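Local coordinates for protein-glutamine gamma-glutamyltransferase (Pseudomonas aeruginosa PAO1, PDB 6G49) that catalyses protein cross-linking between glutamine and lysine side chains in vitro through its periplasmic transglutaminase domain and is critical for viability of the bacterium, at residues Ser166-Arg171 and Glu291-Glu296; Pro185-Leu190 and Phe234-Arg239. One frame throughout, in Å; residues are numbered along the deposited sequence. Where two conformers were deposited one is given.

Interaction 1: residues Ser166-Arg171 and Glu291-Glu296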
loop_
_atom_site.group_PDB
_atom_site.type_symbol
_atom_site.label_atom_id
_atom_site.label_comp_id
_atom_site.label_asym_id
_atom_site.label_seq_id
_atom_site.Cartn_x
_atom_site.Cartn_y
_atom_site.Cartn_z
ATOM N N SER A 166 17.645 6.045 0.344
ATOM C CA SER A 166 18.480 5.914 -0.836
ATOM C C SER A 166 19.564 4.840 -0.627
ATOM O O SER A 166 19.949 4.207 -1.594
ATOM C CB SER A 166 19.072 7.241 -1.256
ATOM O OG SER A 166 19.841 7.741 -0.199
ATOM N N SER A 167 20.060 4.692 0.608
ATOM C CA SER A 167 20.885 3.562 1.071
ATOM C C SER A 167 20.083 2.715 2.047
ATOM O O SER A 167 19.546 3.237 2.981
ATOM C CB SER A 167 22.144 4.038 1.784
ATOM O OG SER A 167 22.964 4.637 0.831
ATOM N N ILE A 168 19.948 1.438 1.754
ATOM C CA ILE A 168 19.003 0.563 2.487
ATOM C C ILE A 168 19.798 -0.193 3.550
ATOM O O ILE A 168 20.912 -0.685 3.307
ATOM C CB ILE A 168 18.216 -0.308 1.498
ATOM C CG1 ILE A 168 16.997 -0.947 2.174
ATOM C CG2 ILE A 168 19.108 -1.343 0.808
ATOM C CD1 ILE A 168 16.180 -1.820 1.244
ATOM N N ASP A 169 19.223 -0.249 4.744
ATOM C CA ASP A 169 19.713 -1.081 5.779
ATOM C C ASP A 169 19.750 -2.528 5.279
ATOM O O ASP A 169 18.793 -3.007 4.681
ATOM C CB ASP A 169 18.806 -1.051 7.007
ATOM C CG ASP A 169 19.381 -1.771 8.195
ATOM O OD1 ASP A 169 19.420 -3.034 8.225
ATOM O OD2 ASP A 169 19.672 -1.085 9.143
ATOM N N PRO A 170 20.864 -3.278 5.431
ATOM C CA PRO A 170 20.899 -4.678 4.957
ATOM C C PRO A 170 19.818 -5.596 5.502
ATOM O O PRO A 170 19.374 -6.452 4.752
ATOM C CB PRO A 170 22.331 -5.144 5.356
ATOM C CG PRO A 170 22.685 -4.210 6.458
ATOM C CD PRO A 170 22.127 -2.867 6.052
ATOM N N ARG A 171 19.370 -5.382 6.735
ATOM C CA ARG A 171 18.302 -6.175 7.318
ATOM C C ARG A 171 16.987 -5.892 6.572
ATOM O O ARG A 171 16.237 -6.821 6.317
ATOM C CB ARG A 171 18.137 -5.908 8.805
ATOM C CG ARG A 171 19.298 -6.389 9.663
ATOM C CD ARG A 171 19.208 -5.746 11.046
ATOM N NE ARG A 171 19.140 -4.303 10.957
ATOM C CZ ARG A 171 19.090 -3.466 11.996
ATOM N NH1 ARG A 171 19.026 -3.943 13.225
ATOM N NH2 ARG A 171 19.100 -2.157 11.795
ATOM N N GLU A 291 5.449 -0.928 -2.872
ATOM C CA GLU A 291 6.673 -0.108 -3.073
ATOM C C GLU A 291 7.854 -1.053 -3.224
ATOM O O GLU A 291 7.909 -2.154 -2.610
ATOM C CB GLU A 291 6.865 0.955 -1.991
ATOM C CG GLU A 291 7.030 0.419 -0.599
ATOM C CD GLU A 291 7.041 1.498 0.476
ATOM O OE1 GLU A 291 7.215 1.163 1.652
ATOM O OE2 GLU A 291 6.844 2.670 0.130
ATOM N N TYR A 292 8.805 -0.605 -4.031
ATOM C CA TYR A 292 10.001 -1.370 -4.299
ATOM C C TYR A 292 11.209 -0.438 -4.161
ATOM O O TYR A 292 11.133 0.788 -4.338
ATOM C CB TYR A 292 9.940 -2.045 -5.670
ATOM C CG TYR A 292 10.012 -1.112 -6.859
ATOM C CD1 TYR A 292 8.914 -0.349 -7.267
ATOM C CD2 TYR A 292 11.215 -0.896 -7.493
ATOM C CE1 TYR A 292 9.048 0.577 -8.302
ATOM C CE2 TYR A 292 11.336 0.009 -8.542
ATOM C CZ TYR A 292 10.259 0.740 -8.938
ATOM O OH TYR A 292 10.485 1.586 -9.986
ATOM N N TRP A 293 12.364 -1.070 -3.978
ATOM C CA TRP A 293 13.584 -0.348 -3.698
ATOM C C TRP A 293 14.586 -0.561 -4.819
ATOM O O TRP A 293 14.746 -1.662 -5.346
ATOM C CB TRP A 293 14.191 -0.830 -2.371
ATOM C CG TRP A 293 15.395 -0.029 -1.967
ATOM C CD1 TRP A 293 15.423 1.159 -1.278
ATOM C CD2 TRP A 293 16.764 -0.349 -2.287
ATOM N NE1 TRP A 293 16.720 1.607 -1.195
ATOM C CE2 TRP A 293 17.550 0.714 -1.810
ATOM C CE3 TRP A 293 17.367 -1.404 -2.970
ATOM C CZ2 TRP A 293 18.941 0.735 -1.946
ATOM C CZ3 TRP A 293 18.741 -1.370 -3.140
ATOM C CH2 TRP A 293 19.510 -0.345 -2.576
ATOM N N GLN A 294 15.324 0.507 -5.061
ATOM C CA GLN A 294 16.512 0.402 -5.938
ATOM C C GLN A 294 17.549 1.393 -5.437
ATOM O O GLN A 294 17.270 2.371 -4.750
ATOM C CB GLN A 294 16.113 0.650 -7.391
ATOM C CG GLN A 294 15.794 2.097 -7.702
ATOM C CD GLN A 294 15.085 2.185 -9.019
ATOM O OE1 GLN A 294 13.894 2.498 -9.086
ATOM N NE2 GLN A 294 15.817 1.863 -10.073
ATOM N N PRO A 295 18.831 1.127 -5.742
ATOM C CA PRO A 295 19.891 2.054 -5.372
ATOM C C PRO A 295 19.639 3.477 -5.859
ATOM O O PRO A 295 19.091 3.689 -6.904
ATOM C CB PRO A 295 21.123 1.445 -6.080
ATOM C CG PRO A 295 20.825 -0.043 -6.138
ATOM C CD PRO A 295 19.325 -0.113 -6.374
ATOM N N GLU A 296 19.994 4.422 -4.996
ATOM C CA GLU A 296 19.973 5.859 -5.268
ATOM C C GLU A 296 18.551 6.439 -5.235
ATOM O O GLU A 296 18.340 7.465 -4.594
ATOM C CB GLU A 296 20.646 6.181 -6.600
ATOM C CG GLU A 296 22.128 5.814 -6.592
ATOM C CD GLU A 296 22.972 6.554 -7.617
ATOM O OE1 GLU A 296 22.499 6.711 -8.762
ATOM O OE2 GLU A 296 24.096 6.978 -7.266
#
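At the end of the transglutaminase-like beta-strand 286-294, Trp293 is packed under Ile168 of the loop that leads into helix 170-175. The isoleucine comes down over one face of the indole: its CG2 methyl sits 3.5 Å from the centroid of the Trp293 six-membered ring and 16° off the ring normal, a CH-pi contact. The other branch reaches across to the five-membered ring, where Ile168 CD1 is 3.8 Å from Trp293 CG. With CG1 trans to the backbone N (chi1 -165°) and chi2 fully extended, the two branches spread over both rings. Pro295 N lies 3.5 Å above the opposite face of the same indole, toward its rim, so the flat group is held between the loop and its own strand end. At the indole edge, near its plane, Ser166 O stands 3.6 Å from Trp293 CZ2. Ser166 O also accepts a weak hydrogen bond from Glu296 N at 3.4 Å. Trp293 NE1 is tied to Glu165 O, which fixes the rotation of the indole. Beyond the contact, Asp169 N-caps helix 170-175: its OD1 accepts from Arg171 N at 2.8 Å, while the Arg171 guanidinium grips both carboxylate oxygens side-on. The loop before helix 170-175 thus packs, by a CH-pi contact, on the end of strand 286-294 in the antiparallel sheet of the transglutaminase-like part, away from the catalytic residues.

Interaction 2: residues Pro185-Leu190 and Phe234-Arg239; sequences PRARAL and FLFDTR
Arg186 grips Asp237 end-on in a bidentate salt bridge that ties helix 185-197 to the last turn of helix 230-238, in the transglutaminase-like part of the chain. Arg186 NH1 meets Asp237 OD1 at 2.9 Å, on the syn side but 26° out of the carboxylate plane, and Arg186 NH2 meets Asp237 OD2 at 2.9 Å from above that plane. Both bonds are nearly straight and lie close to the guanidinium plane, so it is the carboxylate that is tilted. A bend at chi3 (-76°) turns the guanidinium across to the acid. Asp233 OD1 makes a long, weak ion pair with Arg186 NH2, and its carboxylate lies close to that of Asp237; the arginine would probably offset this like-charge pairing. Asp232 accepts from the backbone N of both Arg186 and Ala187. Inward from the bridge, Phe236 CD2 lies over one face of the guanidinium, and Phe236 CE2 approaches Arg186 CB to 3.5 Å. The ring edge is turned to Ala187 N, 3.6 Å from Phe236 CE2, and to Leu190 CD2. The axes of the two short helical segments approach to 10.1 Å, with 117° between their N-to-C directions. Deeper still, Ala187 CB is 4.2 Å from Leu235 CD1, and Leu190 CD2 rests 3.9 Å from Phe236 CZ, near the ring plane.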
loop_
_atom_site.group_PDB
_atom_site.type_symbol
_atom_site.label_atom_id
_atom_site.label_comp_id
_atom_site.label_asym_id
_atom_site.label_seq_id
_atom_site.Cartn_x
_atom_site.Cartn_y
_atom_site.Cartn_z
ATOM N N PRO A 185 5.281 -21.895 -8.199
ATOM C CA PRO A 185 6.385 -22.058 -9.127
ATOM C C PRO A 185 6.200 -21.271 -10.439
ATOM O O PRO A 185 7.163 -20.808 -11.024
ATOM C CB PRO A 185 6.355 -23.583 -9.397
ATOM C CG PRO A 185 4.908 -23.988 -9.166
ATOM C CD PRO A 185 4.505 -23.134 -7.964
ATOM N N ARG A 186 4.953 -21.098 -10.894
ATOM C CA ARG A 186 4.742 -20.382 -12.150
ATOM C C ARG A 186 5.163 -18.902 -12.002
ATOM O O ARG A 186 5.727 -18.301 -12.888
ATOM C CB ARG A 186 3.320 -20.580 -12.689
ATOM C CG ARG A 186 3.042 -22.009 -13.176
ATOM C CD ARG A 186 1.624 -22.139 -13.757
ATOM N NE ARG A 186 0.563 -22.190 -12.752
ATOM C CZ ARG A 186 -0.742 -21.981 -12.966
ATOM N NH1 ARG A 186 -1.186 -21.645 -14.177
ATOM N NH2 ARG A 186 -1.584 -22.119 -11.958
ATOM N N ALA A 187 4.799 -18.293 -10.871
ATOM C CA ALA A 187 5.134 -16.914 -10.642
ATOM C C ALA A 187 6.648 -16.726 -10.499
ATOM O O ALA A 187 7.193 -15.707 -10.985
ATOM C CB ALA A 187 4.382 -16.413 -9.423
ATOM N N ARG A 188 7.323 -17.708 -9.870
ATOM C CA ARG A 188 8.763 -17.686 -9.767
ATOM C C ARG A 188 9.390 -17.785 -11.158
ATOM O O ARG A 188 10.347 -17.077 -11.474
ATOM C CB ARG A 188 9.260 -18.798 -8.842
ATOM C CG ARG A 188 9.104 -18.513 -7.356
ATOM C CD ARG A 188 9.466 -19.761 -6.575
ATOM N NE ARG A 188 8.534 -20.006 -5.492
ATOM C CZ ARG A 188 8.693 -19.562 -4.248
ATOM N NH1 ARG A 188 9.861 -19.071 -3.849
ATOM N NH2 ARG A 188 7.676 -19.601 -3.404
ATOM N N ALA A 189 8.818 -18.637 -12.027
ATOM C CA ALA A 189 9.330 -18.736 -13.434
ATOM C C ALA A 189 9.177 -17.407 -14.190
ATOM O O ALA A 189 10.060 -16.957 -14.907
ATOM C CB ALA A 189 8.610 -19.866 -14.166
ATOM N N LEU A 190 8.019 -16.747 -14.024
ATOM C CA LEU A 190 7.815 -15.455 -14.609
ATOM C C LEU A 190 8.871 -14.462 -14.113
ATOM O O LEU A 190 9.407 -13.715 -14.896
ATOM C CB LEU A 190 6.396 -14.976 -14.300
ATOM C CG LEU A 190 6.073 -13.555 -14.736
ATOM C CD1 LEU A 190 6.092 -13.378 -16.257
ATOM C CD2 LEU A 190 4.729 -13.104 -14.182
ATOM N N PHE A 234 -4.110 -16.723 -9.417
ATOM C CA PHE A 234 -4.535 -15.380 -9.758
ATOM C C PHE A 234 -3.871 -14.892 -11.035
ATOM O O PHE A 234 -4.543 -14.395 -11.930
ATOM C CB PHE A 234 -4.311 -14.417 -8.584
ATOM C CG PHE A 234 -4.420 -12.977 -8.993
ATOM C CD1 PHE A 234 -5.668 -12.399 -9.277
ATOM C CD2 PHE A 234 -3.306 -12.159 -9.040
ATOM C CE1 PHE A 234 -5.754 -11.070 -9.665
ATOM C CE2 PHE A 234 -3.386 -10.827 -9.418
ATOM C CZ PHE A 234 -4.628 -10.261 -9.702
ATOM N N LEU A 235 -2.540 -14.967 -11.169
ATOM C CA LEU A 235 -1.878 -14.342 -12.331
ATOM C C LEU A 235 -2.184 -15.059 -13.668
ATOM O O LEU A 235 -2.082 -14.428 -14.678
ATOM C CB LEU A 235 -0.359 -14.361 -12.139
ATOM C CG LEU A 235 0.166 -13.364 -11.128
ATOM C CD1 LEU A 235 1.672 -13.563 -10.915
ATOM C CD2 LEU A 235 -0.140 -11.942 -11.591
ATOM N N PHE A 236 -2.354 -16.378 -13.609
ATOM C CA PHE A 236 -2.308 -17.205 -14.862
ATOM C C PHE A 236 -3.639 -17.930 -15.119
ATOM O O PHE A 236 -3.824 -18.421 -16.224
ATOM C CB PHE A 236 -1.152 -18.203 -14.818
ATOM C CG PHE A 236 0.167 -17.559 -14.504
ATOM C CD1 PHE A 236 0.725 -16.644 -15.371
ATOM C CD2 PHE A 236 0.850 -17.901 -13.351
ATOM C CE1 PHE A 236 1.937 -16.042 -15.075
ATOM C CE2 PHE A 236 2.058 -17.290 -13.052
ATOM C CZ PHE A 236 2.584 -16.350 -13.900
ATOM N N ASP A 237 -4.506 -18.065 -14.118
ATOM C CA ASP A 237 -5.777 -18.836 -14.239
ATOM C C ASP A 237 -6.983 -17.902 -14.143
ATOM O O ASP A 237 -7.652 -17.640 -15.152
ATOM C CB ASP A 237 -5.825 -20.020 -13.275
ATOM C CG ASP A 237 -4.661 -20.993 -13.414
ATOM O OD1 ASP A 237 -3.944 -20.920 -14.447
ATOM O OD2 ASP A 237 -4.457 -21.812 -12.457
ATOM N N THR A 238 -7.261 -17.335 -12.965
ATOM C CA THR A 238 -8.480 -16.569 -12.742
ATOM C C THR A 238 -8.336 -15.157 -13.331
ATOM O O THR A 238 -9.331 -14.564 -13.779
ATOM C CB THR A 238 -8.906 -16.545 -11.273
ATOM O OG1 THR A 238 -7.977 -15.708 -10.548
ATOM C CG2 THR A 238 -9.012 -17.917 -10.657
ATOM N N ARG A 239 -7.146 -14.531 -13.192
ATOM C CA ARG A 239 -6.941 -13.116 -13.503
ATOM C C ARG A 239 -8.057 -12.250 -12.961
ATOM O O ARG A 239 -8.468 -11.268 -13.590
ATOM C CB ARG A 239 -6.711 -12.895 -14.991
ATOM C CG ARG A 239 -5.469 -13.561 -15.517
ATOM C CD ARG A 239 -5.183 -13.129 -16.934
ATOM N NE ARG A 239 -3.893 -13.516 -17.465
ATOM C CZ ARG A 239 -3.601 -14.738 -17.890
ATOM N NH1 ARG A 239 -4.498 -15.693 -17.765
ATOM N NH2 ARG A 239 -2.394 -15.014 -18.361
#

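How the interactions relate
Interactions 1 and 2 do not touch: their centres are 26 Å apart and their nearest atoms about 15 Å. Along the chain, interaction 2 falls wholly between the two segments of interaction 1, and helices 170-175 and 185-197 are consecutive. Helix 201-214 lies beside both, touching Tyr292 of strand 286-294 and, through Arg211, Leu190 and Phe236. Both contacts lie away from the catalytic residues inferred by similarity, Cys243, His287 and Asp303, yet each uses an element leading toward them: strand 286-294 carries His287, and helix 230-238 precedes helix 243-256, which starts at Cys243. A phosphate ion, probably from the crystallisation liquor, lies about 4 Å from the Arg186 side chain in interaction 2.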